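Local coordinates for hypothetical protein (Lactobacillus plantarum, PDB 2IAY) that is of unproven function but may have a role in amino-acid metabolism, at residues A[83-88]-A[96-101]; A[57-62]-A[100-105]. One frame throughout, in Å; residues are numbered along the deposited sequence.

In the fold
Of the contact segments, 57-62 on strand 57-63 comes first from the N terminus. The chain then turns back through strand 70-76 and enters the long loop that holds residues 83-88. Helix 92-107 follows. Contact 1 closes the short loop between residues 83-88 and 96-101, folding the segment ahead of the helix back onto its first half. Contact 2 closes a wider loop, from strand 57-63 to residues 100-105, and contact 1 nests inside it. Their segments overlap at residues 100-101 of helix 92-107, and their centres lie about 10 Å apart. They also touch directly, Ile85 and Ala83 against Phe57 and Leu98 against Leu59. Together they tie the helix to the four-stranded antiparallel sheet and to the loop beside it.

Contact 1: residues A[83-88]-A[96-101]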
loop_
_atom_site.group_PDB
_atom_site.type_symbol
_atom_site.label_atom_id
_atom_site.label_comp_id
_atom_site.label_asym_id
_atom_site.label_seq_id
_atom_site.Cartn_x
_atom_site.Cartn_y
_atom_site.Cartn_z
ATOM N N ALA A 83 10.167 1.689 7.051
ATOM C CA ALA A 83 9.635 1.720 8.393
ATOM C C ALA A 83 8.920 0.428 8.666
ATOM O O ALA A 83 8.346 -0.199 7.763
ATOM C CB ALA A 83 8.668 2.893 8.562
ATOM N N ASN A 84 8.887 0.090 9.935
ATOM C CA ASN A 84 8.168 -1.076 10.467
ATOM C C ASN A 84 7.172 -0.551 11.468
ATOM O O ASN A 84 7.542 -0.133 12.559
ATOM C CB ASN A 84 9.177 -2.025 11.149
ATOM C CG ASN A 84 8.562 -3.315 11.673
ATOM O OD1 ASN A 84 7.407 -3.336 12.080
ATOM N ND2 ASN A 84 9.371 -4.380 11.747
ATOM N N ILE A 85 5.900 -0.509 11.067
ATOM C CA ILE A 85 4.882 0.065 11.942
ATOM C C ILE A 85 4.279 -0.969 12.891
ATOM O O ILE A 85 3.404 -0.606 13.693
ATOM C CB ILE A 85 3.802 0.837 11.086
ATOM C CG1 ILE A 85 2.845 -0.094 10.394
ATOM C CG2 ILE A 85 4.431 1.792 10.072
ATOM C CD1 ILE A 85 1.600 0.639 9.819
ATOM N N PHE A 86 4.646 -2.246 12.771
ATOM C CA PHE A 86 3.992 -3.355 13.540
ATOM C C PHE A 86 4.760 -3.887 14.732
ATOM O O PHE A 86 4.150 -4.363 15.700
ATOM C CB PHE A 86 3.728 -4.547 12.627
ATOM C CG PHE A 86 2.804 -4.232 11.527
ATOM C CD1 PHE A 86 1.443 -4.232 11.736
ATOM C CD2 PHE A 86 3.273 -3.842 10.297
ATOM C CE1 PHE A 86 0.619 -3.963 10.718
ATOM C CE2 PHE A 86 2.424 -3.544 9.300
ATOM C CZ PHE A 86 1.083 -3.592 9.507
ATOM N N LYS A 87 6.085 -3.865 14.615
ATOM C CA LYS A 87 6.986 -4.397 15.650
ATOM C C LYS A 87 6.617 -3.922 17.042
ATOM O O LYS A 87 6.532 -2.708 17.274
ATOM C CB LYS A 87 8.415 -3.952 15.355
ATOM N N ASN A 88 6.371 -4.893 17.941
ATOM C CA ASN A 88 5.985 -4.654 19.331
ATOM C C ASN A 88 4.732 -3.803 19.488
ATOM O O ASN A 88 4.466 -3.239 20.552
ATOM C CB ASN A 88 7.155 -4.041 20.078
ATOM C CG ASN A 88 8.331 -4.967 20.167
ATOM O OD1 ASN A 88 8.187 -6.184 20.330
ATOM N ND2 ASN A 88 9.504 -4.399 20.022
ATOM N N GLU A 96 -4.030 1.080 12.549
ATOM C CA GLU A 96 -5.468 1.162 12.292
ATOM C C GLU A 96 -5.783 1.915 11.008
ATOM O O GLU A 96 -6.681 1.505 10.235
ATOM C CB GLU A 96 -6.200 1.800 13.460
ATOM C CG GLU A 96 -6.303 0.857 14.671
ATOM C CD GLU A 96 -6.886 -0.511 14.256
ATOM O OE1 GLU A 96 -8.041 -0.607 13.771
ATOM O OE2 GLU A 96 -6.135 -1.521 14.321
ATOM N N GLN A 97 -5.071 3.013 10.755
ATOM C CA GLN A 97 -5.308 3.793 9.547
ATOM C C GLN A 97 -4.917 2.985 8.314
ATOM O O GLN A 97 -5.620 2.978 7.309
ATOM C CB GLN A 97 -4.551 5.129 9.643
ATOM C CG GLN A 97 -4.850 6.066 8.498
ATOM C CD GLN A 97 -4.143 7.379 8.616
ATOM O OE1 GLN A 97 -3.405 7.609 9.576
ATOM N NE2 GLN A 97 -4.297 8.205 7.599
ATOM N N LEU A 98 -3.763 2.344 8.365
ATOM C CA LEU A 98 -3.337 1.473 7.261
ATOM C C LEU A 98 -4.355 0.394 6.964
ATOM O O LEU A 98 -4.733 0.143 5.830
ATOM C CB LEU A 98 -1.964 0.888 7.596
ATOM C CG LEU A 98 -1.420 -0.113 6.565
ATOM C CD1 LEU A 98 0.119 0.118 6.282
ATOM C CD2 LEU A 98 -1.710 -1.529 6.903
ATOM N N ARG A 99 -4.813 -0.265 8.017
ATOM C CA ARG A 99 -5.817 -1.313 7.818
ATOM C C ARG A 99 -7.122 -0.799 7.233
ATOM O O ARG A 99 -7.760 -1.462 6.421
ATOM C CB ARG A 99 -6.073 -2.055 9.120
ATOM C CG ARG A 99 -4.938 -2.961 9.602
ATOM C CD ARG A 99 -4.602 -4.085 8.632
ATOM N NE ARG A 99 -3.775 -5.074 9.352
ATOM C CZ ARG A 99 -2.544 -5.465 9.065
ATOM N NH1 ARG A 99 -1.984 -5.141 7.925
ATOM N NH2 ARG A 99 -1.866 -6.183 9.951
ATOM N N TYR A 100 -7.533 0.397 7.644
ATOM C CA TYR A 100 -8.717 1.033 7.105
ATOM C C TYR A 100 -8.582 1.273 5.599
ATOM O O TYR A 100 -9.491 0.999 4.842
ATOM C CB TYR A 100 -8.956 2.361 7.885
ATOM C CG TYR A 100 -10.237 3.062 7.506
ATOM C CD1 TYR A 100 -10.307 3.908 6.425
ATOM C CD2 TYR A 100 -11.404 2.797 8.206
ATOM C CE1 TYR A 100 -11.540 4.513 6.071
ATOM C CE2 TYR A 100 -12.598 3.397 7.896
ATOM C CZ TYR A 100 -12.658 4.233 6.835
ATOM O OH TYR A 100 -13.858 4.802 6.534
ATOM N N ILE A 101 -7.441 1.816 5.190
ATOM C CA ILE A 101 -7.172 2.072 3.804
ATOM C C ILE A 101 -7.216 0.771 3.008
ATOM O O ILE A 101 -7.853 0.668 1.943
ATOM C CB ILE A 101 -5.802 2.807 3.629
ATOM C CG1 ILE A 101 -5.863 4.215 4.221
ATOM C CG2 ILE A 101 -5.397 2.846 2.149
ATOM C CD1 ILE A 101 -4.488 4.819 4.523
#
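Phe86 and Arg99 meet across this contact with their flat groups nearly parallel. The ring and guanidinium planes are 22° apart, but the approach is oblique, and neither group sits squarely over the other. The closest pair is Phe86 CE1 and Arg99 NH2 at 3.4 Å. NH1 lies farther along the ring, with Arg99 NH1 3.8 Å from Phe86 CZ. The arginine chain bends at chi2 (-61°), and its end comes nearer the loop than its first bond suggests. Leu98 takes the edge of the same ring. Its CD2 lies near the ring plane, 4.3 Å from Phe86 CZ. The other methyl of the leucine, CD1, meets Ile85 CD1 at 3.9 Å, and those two side chains cross at a slant. Ile85 also packs on Phe86 within the loop, where Ile85 CG1 lies 3.6 Å above one face of the ring, toward its rim. The backbone here is shaped by Asn84, whose OD1 accepts from Phe86 N at 3.0 Å, in the carbonyl plane, and from Lys87 N at 2.9 Å, from above it. The first bond forms an Asx turn. Arg99 NH2 also forms a salt bridge to Asp13. The contact joins apolar packing of Ile85, Phe86 and Leu98 to a charged guanidinium lying against the ring, while Asp13 probably offsets its charge.

Contact 2: residues A[57-62]-A[100-105]; sequences FKLKMT and YILANF. With GOL (glycerol), chain C.
Leu59 reaches from the strand toward Ile101 on the helix, and the two side chains meet tip to tip. Leu59 CD2 is 4.0 Å from Ile101 CG2. The same methyl also touches the helix's next residue, with Leu59 CD2 4.1 Å from Leu102 CD2. Leu59 is placed for this with CG anti to the backbone N (chi1 172°). Met61, present as selenomethionine, and Phe105 form the second packed pair. They slide past each other in opposite directions, and Met61 SE lies 4.0 Å from Phe105 CE2. This is a Met-aromatic contact with an oblique approach, SE being 67° off the ring normal. Phe43 meets the Phe105 ring edge-to-face, and Leu111 touches both Met61 and Phe105. The other side of the strand is looser and polar. There Lys58 NZ gives a hydrogen bond to glycerol O2 at 3.0 Å and a salt bridge to Glu44. The glycerol, probably from the crystallisation liquor, is also bonded to Ser46. Strand and helix segments run nearly parallel, 19° apart, with their axes 11.5 Å from each other. Leu59 and Met61 face the helix. This is helix-on-sheet packing of the alpha+beta kind, helix 92-107 lying against the antiparallel sheet with apolar side chains between them.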
loop_
_atom_site.group_PDB
_atom_site.type_symbol
_atom_site.label_atom_id
_atom_site.label_comp_id
_atom_site.label_asym_id
_atom_site.label_seq_id
_atom_site.Cartn_x
_atom_site.Cartn_y
_atom_site.Cartn_z
ATOM N N PHE A 57 4.427 8.137 9.047
ATOM C CA PHE A 57 4.733 7.137 8.037
ATOM C C PHE A 57 3.952 7.471 6.773
ATOM O O PHE A 57 3.010 8.241 6.813
ATOM C CB PHE A 57 4.362 5.703 8.512
ATOM C CG PHE A 57 4.930 5.331 9.840
ATOM C CD1 PHE A 57 6.287 5.025 9.964
ATOM C CD2 PHE A 57 4.146 5.334 10.972
ATOM C CE1 PHE A 57 6.808 4.724 11.172
ATOM C CE2 PHE A 57 4.686 4.985 12.199
ATOM C CZ PHE A 57 6.007 4.701 12.291
ATOM N N LYS A 58 4.317 6.808 5.681
ATOM C CA LYS A 58 3.487 6.775 4.481
ATOM C C LYS A 58 3.337 5.361 4.020
ATOM O O LYS A 58 4.258 4.530 4.138
ATOM C CB LYS A 58 4.070 7.610 3.358
ATOM C CG LYS A 58 4.263 9.080 3.808
ATOM C CD LYS A 58 4.701 9.985 2.701
ATOM C CE LYS A 58 4.426 11.489 3.033
ATOM N NZ LYS A 58 3.838 12.123 1.820
ATOM N N LEU A 59 2.176 5.078 3.467
ATOM C CA LEU A 59 1.904 3.855 2.745
ATOM C C LEU A 59 2.006 4.174 1.250
ATOM O O LEU A 59 1.383 5.108 0.776
ATOM C CB LEU A 59 0.479 3.418 3.053
ATOM C CG LEU A 59 -0.065 2.253 2.241
ATOM C CD1 LEU A 59 0.739 0.938 2.450
ATOM C CD2 LEU A 59 -1.525 2.080 2.585
ATOM N N LYS A 60 2.827 3.405 0.533
ATOM C CA LYS A 60 2.977 3.530 -0.896
ATOM C C LYS A 60 2.692 2.200 -1.584
ATOM O O LYS A 60 3.186 1.158 -1.157
ATOM C CB LYS A 60 4.389 4.009 -1.238
ATOM C CG LYS A 60 4.731 5.357 -0.646
ATOM C CD LYS A 60 6.104 5.887 -1.040
ATOM C CE LYS A 60 6.181 6.221 -2.511
HETATM N N MSE A 61 1.921 2.236 -2.681
HETATM C CA MSE A 61 1.684 1.051 -3.473
HETATM C C MSE A 61 1.761 1.408 -4.953
HETATM O O MSE A 61 1.259 2.451 -5.377
HETATM C CB MSE A 61 0.298 0.461 -3.173
HETATM C CG MSE A 61 -0.052 -0.783 -3.981
HETATM SE SE MSE A 61 -1.575 -1.700 -3.216
HETATM C CE MSE A 61 -2.185 -2.600 -4.823
ATOM N N THR A 62 2.371 0.515 -5.726
ATOM C CA THR A 62 2.410 0.628 -7.202
ATOM C C THR A 62 1.986 -0.692 -7.797
ATOM O O THR A 62 2.479 -1.725 -7.401
ATOM C CB THR A 62 3.813 1.018 -7.711
ATOM O OG1 THR A 62 4.166 2.273 -7.152
ATOM C CG2 THR A 62 3.834 1.166 -9.220
ATOM N N TYR A 100 -7.533 0.397 7.644
ATOM C CA TYR A 100 -8.717 1.033 7.105
ATOM C C TYR A 100 -8.582 1.273 5.599
ATOM O O TYR A 100 -9.491 0.999 4.842
ATOM C CB TYR A 100 -8.956 2.361 7.885
ATOM C CG TYR A 100 -10.237 3.062 7.506
ATOM C CD1 TYR A 100 -10.307 3.908 6.425
ATOM C CD2 TYR A 100 -11.404 2.797 8.206
ATOM C CE1 TYR A 100 -11.540 4.513 6.071
ATOM C CE2 TYR A 100 -12.598 3.397 7.896
ATOM C CZ TYR A 100 -12.658 4.233 6.835
ATOM O OH TYR A 100 -13.858 4.802 6.534
ATOM N N ILE A 101 -7.441 1.816 5.190
ATOM C CA ILE A 101 -7.172 2.072 3.804
ATOM C C ILE A 101 -7.216 0.771 3.008
ATOM O O ILE A 101 -7.853 0.668 1.943
ATOM C CB ILE A 101 -5.802 2.807 3.629
ATOM C CG1 ILE A 101 -5.863 4.215 4.221
ATOM C CG2 ILE A 101 -5.397 2.846 2.149
ATOM C CD1 ILE A 101 -4.488 4.819 4.523
ATOM N N LEU A 102 -6.489 -0.234 3.486
ATOM C CA LEU A 102 -6.415 -1.500 2.766
ATOM C C LEU A 102 -7.712 -2.282 2.771
ATOM O O LEU A 102 -7.970 -3.035 1.858
ATOM C CB LEU A 102 -5.251 -2.343 3.270
ATOM C CG LEU A 102 -3.862 -1.719 3.106
ATOM C CD1 LEU A 102 -2.765 -2.667 3.585
ATOM C CD2 LEU A 102 -3.622 -1.310 1.664
ATOM N N ALA A 103 -8.560 -2.072 3.773
ATOM C CA ALA A 103 -9.838 -2.749 3.804
ATOM C C ALA A 103 -10.663 -2.357 2.593
ATOM O O ALA A 103 -11.381 -3.156 2.053
ATOM C CB ALA A 103 -10.610 -2.372 5.092
ATOM N N ASN A 104 -10.564 -1.114 2.151
ATOM C CA ASN A 104 -11.257 -0.688 0.952
ATOM C C ASN A 104 -10.748 -1.448 -0.303
ATOM O O ASN A 104 -11.519 -1.742 -1.193
ATOM C CB ASN A 104 -11.128 0.815 0.712
ATOM C CG ASN A 104 -11.900 1.650 1.676
ATOM O OD1 ASN A 104 -12.954 1.232 2.159
ATOM N ND2 ASN A 104 -11.433 2.870 1.897
ATOM N N PHE A 105 -9.434 -1.696 -0.341
ATOM C CA PHE A 105 -8.860 -2.439 -1.444
ATOM C C PHE A 105 -9.321 -3.901 -1.425
ATOM O O PHE A 105 -9.541 -4.485 -2.480
ATOM C CB PHE A 105 -7.333 -2.358 -1.399
ATOM C CG PHE A 105 -6.708 -0.996 -1.622
ATOM C CD1 PHE A 105 -7.443 0.149 -1.877
ATOM C CD2 PHE A 105 -5.341 -0.901 -1.563
ATOM C CE1 PHE A 105 -6.788 1.366 -2.032
ATOM C CE2 PHE A 105 -4.698 0.317 -1.756
ATOM C CZ PHE A 105 -5.435 1.461 -1.949
HETATM C C1 GOL C . 0.256 12.353 -0.685
HETATM C C2 GOL C . -0.117 11.644 0.618
HETATM O O2 GOL C . 0.808 12.017 1.603
HETATM C C3 GOL C . -1.560 11.949 1.002
HETATM O O3 GOL C . -1.981 11.414 2.250
#